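Local coordinates for protein endo-1,4-beta-xylanase C (Paenibacillus barcinonensis, PDB 4XUO) that hydrolyses the beta-1,4 linkages of xylan as a multidomain xylanase, here represented by its first N-terminal CBM22 xylan-binding module, which carries a bound calcium ion, at residues A[70-75]-A[153-158]; A[91-96]-A[105-110]; A[78-83]-A[111-116]. All coordinates share one frame; numbering follows the deposited sequence.

In the fold
The three contacts sample both antiparallel sheets of a beta-sandwich carbohydrate-binding module. Interactions 1 and 3 share strand 71-80: its first half pairs with strand 146-157 in interaction 1, while its far end meets the stretch 111-116 in interaction 3, the two centres about 26 Å apart and on opposite sides of the chain's centre. Interaction 2 belongs to the other sheet, joining strand 87-96 to the chain at 105-110, which runs directly into 111-116. Along the sequence, interaction 1 spans the other two, and interaction 3 brackets interaction 2. Interactions 1 and 2, about 14 Å apart between centres, touch where I74 packs on F91 and V107, joining the sheets through the core.

Interaction 1: residues A[70-75]-A[153-158]; sequences EVVEIS and IRLVKA
The carboxylate of E70 has the CD1 methyl of L155 over one face: E70 CD is 4.1 Å from L155 CD1, and the line between them runs almost along the carboxylate normal, so the methyl lies against the flat of the group in van der Waals contact. The polar end is held elsewhere, E70 OE1 being hydrogen-bonded to the backbone N of H67. Two further flat groups, the E73 carboxylate and the R154 guanidinium, belong to side chains on one side of the sheet but do not join; E73 OE2 and R154 NE stay 5.0 Å apart, and each group has a weak bond elsewhere, E73 OE1 with Q124 and R154 NH1 with the carbonyl of G8.

Beneath them the strands run antiparallel at 156°. E73 and R154 form a hydrogen-bonded pair, with E73 N to R154 O at 2.8 Å and R154 N to E73 O at 2.9 Å. Between V72, paired with L155, and V71 the register slips by a residue in a classic beta bulge: V156 and K157 both face V71, whose O is gripped by V156 N at 2.8 Å and by K157 N at 3.1 Å, while V71 N bonds to K157 O. The extra residue directs its side chain toward the partner strand, bringing V156 CB to 3.8 Å from V71 CG1. Because V156 CG1 is anti to the backbone N (chi1 179°), CG2 takes the place beside that N and rests 3.7 Å from E73 CB. On the buried side, V72 packs on I153 and L155, and I74 lies alongside I153, pointing the same way into the sandwich core.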
loop_
_atom_site.group_PDB
_atom_site.type_symbol
_atom_site.label_atom_id
_atom_site.label_comp_id
_atom_site.label_asym_id
_atom_site.label_seq_id
_atom_site.Cartn_x
_atom_site.Cartn_y
_atom_site.Cartn_z
ATOM N N GLU A 70 13.590 -12.738 0.098
ATOM C CA GLU A 70 12.388 -13.202 0.799
ATOM C C GLU A 70 11.226 -13.030 -0.161
ATOM O O GLU A 70 11.144 -12.015 -0.841
ATOM C CB GLU A 70 12.132 -12.403 2.076
ATOM C CG GLU A 70 13.172 -12.608 3.175
ATOM C CD GLU A 70 12.819 -11.935 4.494
ATOM O OE1 GLU A 70 12.392 -10.761 4.501
ATOM O OE2 GLU A 70 12.989 -12.582 5.548
ATOM N N VAL A 71 10.358 -14.038 -0.259
ATOM C CA VAL A 71 9.070 -13.844 -0.961
ATOM C C VAL A 71 7.998 -13.483 0.050
ATOM O O VAL A 71 7.753 -14.229 1.015
ATOM C CB VAL A 71 8.659 -15.085 -1.740
ATOM C CG1 VAL A 71 7.331 -14.843 -2.432
ATOM C CG2 VAL A 71 9.730 -15.431 -2.769
ATOM N N VAL A 72 7.360 -12.323 -0.149
ATOM C CA VAL A 72 6.269 -11.880 0.723
ATOM C C VAL A 72 4.952 -11.700 -0.037
ATOM O O VAL A 72 4.923 -11.663 -1.261
ATOM C CB VAL A 72 6.615 -10.569 1.492
ATOM C CG1 VAL A 72 7.925 -10.758 2.259
ATOM C CG2 VAL A 72 6.735 -9.394 0.537
ATOM N N GLU A 73 3.868 -11.648 0.721
ATOM C CA GLU A 73 2.517 -11.424 0.180
ATOM C C GLU A 73 1.875 -10.176 0.819
ATOM O O GLU A 73 1.723 -10.096 2.044
ATOM C CB GLU A 73 1.645 -12.666 0.423
ATOM C CG GLU A 73 0.314 -12.703 -0.358
ATOM C CD GLU A 73 -0.228 -14.135 -0.441
ATOM O OE1 GLU A 73 -0.144 -14.740 -1.530
ATOM O OE2 GLU A 73 -0.634 -14.673 0.613
ATOM N N ILE A 74 1.530 -9.200 -0.048
ATOM C CA ILE A 74 1.021 -7.892 0.319
ATOM C C ILE A 74 -0.453 -7.840 -0.033
ATOM O O ILE A 74 -0.812 -8.140 -1.174
ATOM C CB ILE A 74 1.775 -6.763 -0.421
ATOM C CG1 ILE A 74 3.271 -6.864 -0.106
ATOM C CG2 ILE A 74 1.249 -5.382 -0.025
ATOM C CD1 ILE A 74 4.177 -5.939 -0.891
ATOM N N SER A 75 -1.288 -7.498 0.938
ATOM C CA SER A 75 -2.731 -7.418 0.713
ATOM C C SER A 75 -3.417 -6.324 1.507
ATOM O O SER A 75 -2.925 -5.840 2.545
ATOM C CB SER A 75 -3.390 -8.740 1.063
ATOM O OG SER A 75 -3.165 -9.029 2.439
ATOM N N ILE A 153 1.219 -7.823 5.428
ATOM C CA ILE A 153 2.317 -8.396 4.699
ATOM C C ILE A 153 2.668 -9.702 5.443
ATOM O O ILE A 153 2.903 -9.657 6.645
ATOM C CB ILE A 153 3.559 -7.477 4.675
ATOM C CG1 ILE A 153 3.231 -6.129 4.021
ATOM C CG2 ILE A 153 4.703 -8.176 3.981
ATOM C CD1 ILE A 153 4.426 -5.199 3.836
ATOM N N ARG A 154 2.707 -10.809 4.700
ATOM C CA ARG A 154 2.972 -12.162 5.232
ATOM C C ARG A 154 4.199 -12.744 4.509
ATOM O O ARG A 154 4.408 -12.538 3.313
ATOM C CB ARG A 154 1.712 -13.054 5.023
ATOM C CG ARG A 154 1.831 -14.485 5.548
ATOM C CD ARG A 154 0.699 -15.361 5.022
ATOM N NE ARG A 154 -0.575 -14.967 5.608
ATOM C CZ ARG A 154 -1.057 -15.436 6.758
ATOM N NH1 ARG A 154 -0.381 -16.342 7.473
ATOM N NH2 ARG A 154 -2.232 -15.001 7.195
ATOM N N LEU A 155 5.040 -13.474 5.228
ATOM C CA LEU A 155 6.176 -14.144 4.606
ATOM C C LEU A 155 5.676 -15.425 3.951
ATOM O O LEU A 155 5.051 -16.276 4.623
ATOM C CB LEU A 155 7.246 -14.469 5.659
ATOM C CG LEU A 155 8.595 -15.018 5.141
ATOM C CD1 LEU A 155 9.380 -14.098 4.225
ATOM C CD2 LEU A 155 9.435 -15.392 6.350
ATOM N N VAL A 156 5.935 -15.538 2.658
ATOM C CA VAL A 156 5.585 -16.724 1.877
ATOM C C VAL A 156 6.721 -17.741 1.933
ATOM O O VAL A 156 6.464 -18.928 2.207
ATOM C CB VAL A 156 5.280 -16.404 0.394
ATOM C CG1 VAL A 156 4.955 -17.697 -0.367
ATOM C CG2 VAL A 156 4.104 -15.440 0.294
ATOM N N LYS A 157 7.939 -17.278 1.623
ATOM C CA LYS A 157 9.165 -18.101 1.590
ATOM C C LYS A 157 10.360 -17.364 2.201
ATOM O O LYS A 157 10.741 -16.255 1.756
ATOM C CB LYS A 157 9.513 -18.498 0.159
ATOM C CG LYS A 157 10.533 -19.654 0.093
ATOM C CD LYS A 157 11.113 -19.862 -1.301
ATOM C CE LYS A 157 12.080 -21.048 -1.316
ATOM N NZ LYS A 157 12.302 -21.543 -2.696
ATOM N N ALA A 158 10.965 -17.987 3.217
ATOM C CA ALA A 158 12.194 -17.438 3.805
ATOM C C ALA A 158 13.347 -17.426 2.790
ATOM O O ALA A 158 13.352 -18.194 1.809
ATOM C CB ALA A 158 12.579 -18.217 5.059
#

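Interaction 2: residues A[91-96]-A[105-110]; sequences FTVERR and DQVNAA
R95 and D105 form a salt bridge, joined by two nitrogens. R95 grips the carboxylate side-on: NE reaches D105 OD2 at 2.8 Å, nearly straight at 176°, and R95 NH2 reaches D105 OD1 at 3.1 Å. Both oxygens use their syn lone pairs and lie close to the guanidinium plane; the two flat groups are nearly coplanar, tilted by 25°. A bend at chi3 of R95 turns the NE edge to the acid. With a leucine in place of R95, D105 would probably lose its charged mate and be freer to turn, although Y125 OH would still bond to OD2.

Backbone bonds pair V93 with D105 in both directions, V93 N to D105 O at 3.1 Å and D105 N to V93 O at 2.9 Å. Beyond Q106 the ladder fades: V107 N to F91 O is weak, at 3.5 Å. A side chain then stands in for the backbone, N108 OD1 accepting F91 N at 2.8 Å in the amide plane and on a lone pair. Its CG occupies the position between backbone N and carbonyl carbon (chi1 63°), which turns OD1 back to strand 87-96.

Apolar contact centres on V107, whose CB lies 3.9 Å from F91 CB and whose CG2 lies 3.9 Å from V93 CG2.

The V93–D105 pair belongs to the hairpin of strands 87-96 and 102-106, and V107 and N108 carry the contact past the end of the second strand. Strand 132-139 pairs along the other edge of 87-96, while L121 and Y125 of strand 119-125, from the opposing sheet, pack against F91, V93, R95 and N108.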
loop_
_atom_site.group_PDB
_atom_site.type_symbol
_atom_site.label_atom_id
_atom_site.label_comp_id
_atom_site.label_asym_id
_atom_site.label_seq_id
_atom_site.Cartn_x
_atom_site.Cartn_y
_atom_site.Cartn_z
ATOM N N PHE A 91 -0.718 -1.525 -6.008
ATOM C CA PHE A 91 0.494 -1.312 -5.203
ATOM C C PHE A 91 1.768 -1.330 -6.053
ATOM O O PHE A 91 1.922 -2.186 -6.891
ATOM C CB PHE A 91 0.653 -2.429 -4.177
ATOM C CG PHE A 91 -0.341 -2.393 -3.044
ATOM C CD1 PHE A 91 -0.345 -1.371 -2.120
ATOM C CD2 PHE A 91 -1.210 -3.482 -2.840
ATOM C CE1 PHE A 91 -1.231 -1.375 -1.056
ATOM C CE2 PHE A 91 -2.077 -3.493 -1.769
ATOM C CZ PHE A 91 -2.096 -2.432 -0.886
ATOM N N THR A 92 2.732 -0.447 -5.779
ATOM C CA THR A 92 4.019 -0.411 -6.462
ATOM C C THR A 92 5.115 -0.282 -5.378
ATOM O O THR A 92 4.877 0.294 -4.338
ATOM C CB THR A 92 4.062 0.827 -7.387
ATOM O OG1 THR A 92 3.023 0.702 -8.367
ATOM C CG2 THR A 92 5.396 0.973 -8.099
ATOM N N VAL A 93 6.273 -0.889 -5.603
ATOM C CA VAL A 93 7.466 -0.692 -4.748
ATOM C C VAL A 93 8.542 0.082 -5.535
ATOM O O VAL A 93 9.016 -0.342 -6.574
ATOM C CB VAL A 93 8.013 -2.042 -4.208
ATOM C CG1 VAL A 93 9.279 -1.813 -3.363
ATOM C CG2 VAL A 93 6.952 -2.716 -3.350
ATOM N N GLU A 94 8.886 1.255 -5.009
ATOM C CA GLU A 94 10.024 2.036 -5.473
ATOM C C GLU A 94 11.265 1.555 -4.705
ATOM O O GLU A 94 11.289 1.596 -3.486
ATOM C CB GLU A 94 9.729 3.500 -5.173
ATOM C CG GLU A 94 10.878 4.467 -5.323
ATOM C CD GLU A 94 10.402 5.873 -5.019
ATOM O OE1 GLU A 94 10.349 6.252 -3.836
ATOM O OE2 GLU A 94 10.046 6.583 -5.961
ATOM N N ARG A 95 12.278 1.082 -5.443
ATOM C CA ARG A 95 13.435 0.353 -4.907
ATOM C C ARG A 95 14.749 1.017 -5.370
ATOM O O ARG A 95 14.896 1.354 -6.535
ATOM C CB ARG A 95 13.390 -1.109 -5.396
ATOM C CG ARG A 95 14.629 -1.938 -5.034
ATOM C CD ARG A 95 14.435 -3.444 -5.227
ATOM N NE ARG A 95 14.023 -3.711 -6.593
ATOM C CZ ARG A 95 14.861 -3.833 -7.630
ATOM N NH1 ARG A 95 16.181 -3.829 -7.473
ATOM N NH2 ARG A 95 14.373 -3.998 -8.843
ATOM N N ARG A 96 15.688 1.232 -4.464
ATOM C CA ARG A 96 17.069 1.507 -4.880
ATOM C C ARG A 96 17.782 0.194 -5.089
ATOM O O ARG A 96 17.871 -0.597 -4.155
ATOM C CB ARG A 96 17.823 2.269 -3.818
ATOM C CG ARG A 96 17.545 3.728 -3.816
ATOM C CD ARG A 96 18.495 4.418 -2.870
ATOM N NE ARG A 96 18.315 5.863 -2.897
ATOM C CZ ARG A 96 17.287 6.504 -2.351
ATOM N NH1 ARG A 96 16.319 5.839 -1.725
ATOM N NH2 ARG A 96 17.219 7.823 -2.424
ATOM N N ASP A 105 8.887 -1.512 -9.234
ATOM C CA ASP A 105 8.520 -2.936 -9.277
ATOM C C ASP A 105 7.008 -3.094 -9.115
ATOM O O ASP A 105 6.400 -2.473 -8.244
ATOM C CB ASP A 105 9.173 -3.696 -8.097
ATOM C CG ASP A 105 10.701 -3.751 -8.140
ATOM O OD1 ASP A 105 11.328 -3.460 -9.172
ATOM O OD2 ASP A 105 11.303 -4.103 -7.090
ATOM N N GLN A 106 6.380 -3.950 -9.924
ATOM C CA GLN A 106 4.929 -4.156 -9.830
ATOM C C GLN A 106 4.637 -5.254 -8.781
ATOM O O GLN A 106 5.388 -6.216 -8.647
ATOM C CB GLN A 106 4.294 -4.492 -11.216
ATOM C CG GLN A 106 2.807 -4.888 -11.126
ATOM C CD GLN A 106 1.898 -4.446 -12.289
ATOM O OE1 GLN A 106 1.707 -3.253 -12.572
ATOM N NE2 GLN A 106 1.298 -5.420 -12.933
ATOM N N VAL A 107 3.623 -5.037 -7.962
ATOM C CA VAL A 107 3.184 -6.007 -6.973
ATOM C C VAL A 107 1.976 -6.738 -7.511
ATOM O O VAL A 107 1.938 -7.967 -7.514
ATOM C CB VAL A 107 2.805 -5.308 -5.672
ATOM C CG1 VAL A 107 2.175 -6.270 -4.663
ATOM C CG2 VAL A 107 4.039 -4.639 -5.110
ATOM N N ASN A 108 0.987 -5.972 -7.959
ATOM C CA ASN A 108 -0.279 -6.544 -8.487
ATOM C C ASN A 108 -0.822 -5.803 -9.692
ATOM O O ASN A 108 -0.522 -4.634 -9.912
ATOM C CB ASN A 108 -1.352 -6.546 -7.401
ATOM C CG ASN A 108 -1.737 -5.130 -6.927
ATOM O OD1 ASN A 108 -0.892 -4.234 -6.806
ATOM N ND2 ASN A 108 -3.006 -4.935 -6.640
ATOM N N ALA A 109 -1.647 -6.479 -10.474
ATOM C CA ALA A 109 -2.320 -5.799 -11.569
ATOM C C ALA A 109 -3.313 -4.786 -10.988
ATOM O O ALA A 109 -3.954 -5.042 -9.981
ATOM C CB ALA A 109 -3.044 -6.805 -12.466
ATOM N N ALA A 110 -3.473 -3.645 -11.625
ATOM C CA ALA A 110 -4.437 -2.675 -11.129
ATOM C C ALA A 110 -5.864 -3.198 -11.198
ATOM O O ALA A 110 -6.227 -3.849 -12.186
ATOM C CB ALA A 110 -4.339 -1.381 -11.877
#

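Interaction 3: residues A[78-83]-A[111-116]; sequences VKLVAG and EQVTDQ
The N-to-C directions of strands 78-80 and 111-113 differ by 48°, and their axes come no closer than 7.8 Å, so they do not pair as a ladder; the backbones meet beyond them, where L80 N donates to T114 O at 3.0 Å, straight at the hydrogen (170°) but from well above the carbonyl plane. V113 fills the angle between the chains: its CG2 meets V78 CG2 at 3.8 Å, those two side chains crossing at about a right angle, and its CG1 lies 4.0 Å from L80 CG. L80 also lays CD1 over the backbone, 3.4 Å from V113 O. K79, extended along its whole length, runs past the turn with CE 3.1 Å from D115 O, while its ammonium is hydrogen-bonded to Q38. T114 OG1 accepts the backbone N of Q116, an ST turn that shapes this end of the segment. D115, with CG lodged between its backbone N and carbonyl carbon, extends OD2 to G83 N at 2.7 Å on the anti lone pair. G83 has a positive phi, and a CB there would jam against the preceding carbonyl.

Strand 71-80 and strand 111-113 lie in different sheets, linked here about 15 Å from the chain's centre. The chemistry implies two supports, valine and leucine packing between strands of the two sheets and a carboxylate-to-amide bond tethering the turn at G83, probably strengthened by the negative charge of D115.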
loop_
_atom_site.group_PDB
_atom_site.type_symbol
_atom_site.label_atom_id
_atom_site.label_comp_id
_atom_site.label_asym_id
_atom_site.label_seq_id
_atom_site.Cartn_x
_atom_site.Cartn_y
_atom_site.Cartn_z
ATOM N N VAL A 78 -9.552 -1.767 -0.332
ATOM C CA VAL A 78 -9.582 -0.385 -0.763
ATOM C C VAL A 78 -10.982 -0.027 -1.263
ATOM O O VAL A 78 -11.734 -0.912 -1.686
ATOM C CB VAL A 78 -8.548 -0.081 -1.884
ATOM C CG1 VAL A 78 -7.112 -0.303 -1.399
ATOM C CG2 VAL A 78 -8.767 -0.939 -3.111
ATOM N N LYS A 79 -11.265 1.273 -1.258
ATOM C CA LYS A 79 -12.577 1.846 -1.633
ATOM C C LYS A 79 -12.352 3.306 -1.950
ATOM O O LYS A 79 -11.506 3.963 -1.337
ATOM C CB LYS A 79 -13.593 1.696 -0.486
ATOM C CG LYS A 79 -15.009 2.150 -0.853
ATOM C CD LYS A 79 -15.980 1.906 0.301
ATOM C CE LYS A 79 -17.391 2.399 -0.022
ATOM N NZ LYS A 79 -18.320 2.376 1.150
ATOM N N LEU A 80 -13.069 3.846 -2.937
ATOM C CA LEU A 80 -12.885 5.270 -3.246
ATOM C C LEU A 80 -13.679 6.144 -2.257
ATOM O O LEU A 80 -14.670 5.709 -1.677
ATOM C CB LEU A 80 -13.299 5.584 -4.679
ATOM C CG LEU A 80 -12.599 4.872 -5.842
ATOM C CD1 LEU A 80 -12.986 5.512 -7.171
ATOM C CD2 LEU A 80 -11.079 4.875 -5.761
ATOM N N VAL A 81 -13.191 7.353 -2.030
ATOM C CA VAL A 81 -13.899 8.324 -1.198
ATOM C C VAL A 81 -15.183 8.723 -1.941
ATOM O O VAL A 81 -15.212 8.734 -3.168
ATOM C CB VAL A 81 -12.998 9.537 -0.883
ATOM C CG1 VAL A 81 -13.774 10.677 -0.255
ATOM C CG2 VAL A 81 -11.869 9.121 0.040
ATOM N N ALA A 82 -16.236 9.012 -1.173
ATOM C CA ALA A 82 -17.572 9.294 -1.711
ATOM C C ALA A 82 -17.523 10.394 -2.746
ATOM O O ALA A 82 -16.918 11.426 -2.512
ATOM C CB ALA A 82 -18.499 9.679 -0.576
ATOM N N GLY A 83 -18.128 10.157 -3.909
ATOM C CA GLY A 83 -18.118 11.142 -5.000
ATOM C C GLY A 83 -17.093 10.942 -6.117
ATOM O O GLY A 83 -17.345 11.331 -7.257
ATOM N N GLU A 111 -6.651 -2.928 -10.147
ATOM C CA GLU A 111 -8.059 -3.351 -10.050
ATOM C C GLU A 111 -8.945 -2.094 -10.156
ATOM O O GLU A 111 -8.600 -1.019 -9.628
ATOM C CB GLU A 111 -8.335 -4.072 -8.726
ATOM C CG GLU A 111 -7.800 -5.500 -8.636
ATOM C CD GLU A 111 -8.671 -6.534 -9.327
ATOM O OE1 GLU A 111 -9.784 -6.165 -9.759
ATOM O OE2 GLU A 111 -8.247 -7.724 -9.421
ATOM N N GLN A 112 -10.073 -2.221 -10.856
ATOM C CA GLN A 112 -11.093 -1.173 -10.826
ATOM C C GLN A 112 -11.739 -1.106 -9.448
ATOM O O GLN A 112 -12.162 -2.128 -8.911
ATOM C CB GLN A 112 -12.193 -1.437 -11.873
ATOM C CG GLN A 112 -13.445 -0.604 -11.591
ATOM C CD GLN A 112 -14.433 -0.558 -12.746
ATOM O OE1 GLN A 112 -14.323 0.278 -13.648
ATOM N NE2 GLN A 112 -15.414 -1.443 -12.706
ATOM N N VAL A 113 -11.836 0.111 -8.909
ATOM C CA VAL A 113 -12.399 0.382 -7.597
ATOM C C VAL A 113 -13.437 1.529 -7.699
ATOM O O VAL A 113 -13.274 2.441 -8.517
ATOM C CB VAL A 113 -11.306 0.793 -6.590
ATOM C CG1 VAL A 113 -11.886 0.944 -5.188
ATOM C CG2 VAL A 113 -10.192 -0.252 -6.574
ATOM N N THR A 114 -14.516 1.426 -6.920
ATOM C CA THR A 114 -15.590 2.452 -6.909
ATOM C C THR A 114 -15.770 3.016 -5.508
ATOM O O THR A 114 -15.201 2.492 -4.535
ATOM C CB THR A 114 -16.959 1.849 -7.376
ATOM O OG1 THR A 114 -17.464 0.924 -6.408
ATOM C CG2 THR A 114 -16.801 1.134 -8.721
ATOM N N ASP A 115 -16.598 4.059 -5.388
ATOM C CA ASP A 115 -17.001 4.553 -4.070
ATOM C C ASP A 115 -18.131 3.756 -3.381
ATOM O O ASP A 115 -18.585 4.147 -2.314
ATOM C CB ASP A 115 -17.267 6.079 -4.108
ATOM C CG ASP A 115 -18.611 6.458 -4.707
ATOM O OD1 ASP A 115 -19.340 5.607 -5.271
ATOM O OD2 ASP A 115 -18.936 7.655 -4.587
ATOM N N GLN A 116 -18.527 2.619 -3.957
ATOM C CA GLN A 116 -19.658 1.823 -3.489
ATOM C C GLN A 116 -19.327 0.539 -2.721
ATOM O O GLN A 116 -20.196 0.026 -2.030
ATOM C CB GLN A 116 -20.541 1.413 -4.683
ATOM C CG GLN A 116 -21.080 2.543 -5.558
ATOM C CD GLN A 116 -21.996 3.491 -4.810
ATOM O OE1 GLN A 116 -21.539 4.464 -4.206
ATOM N NE2 GLN A 116 -23.302 3.229 -4.864
#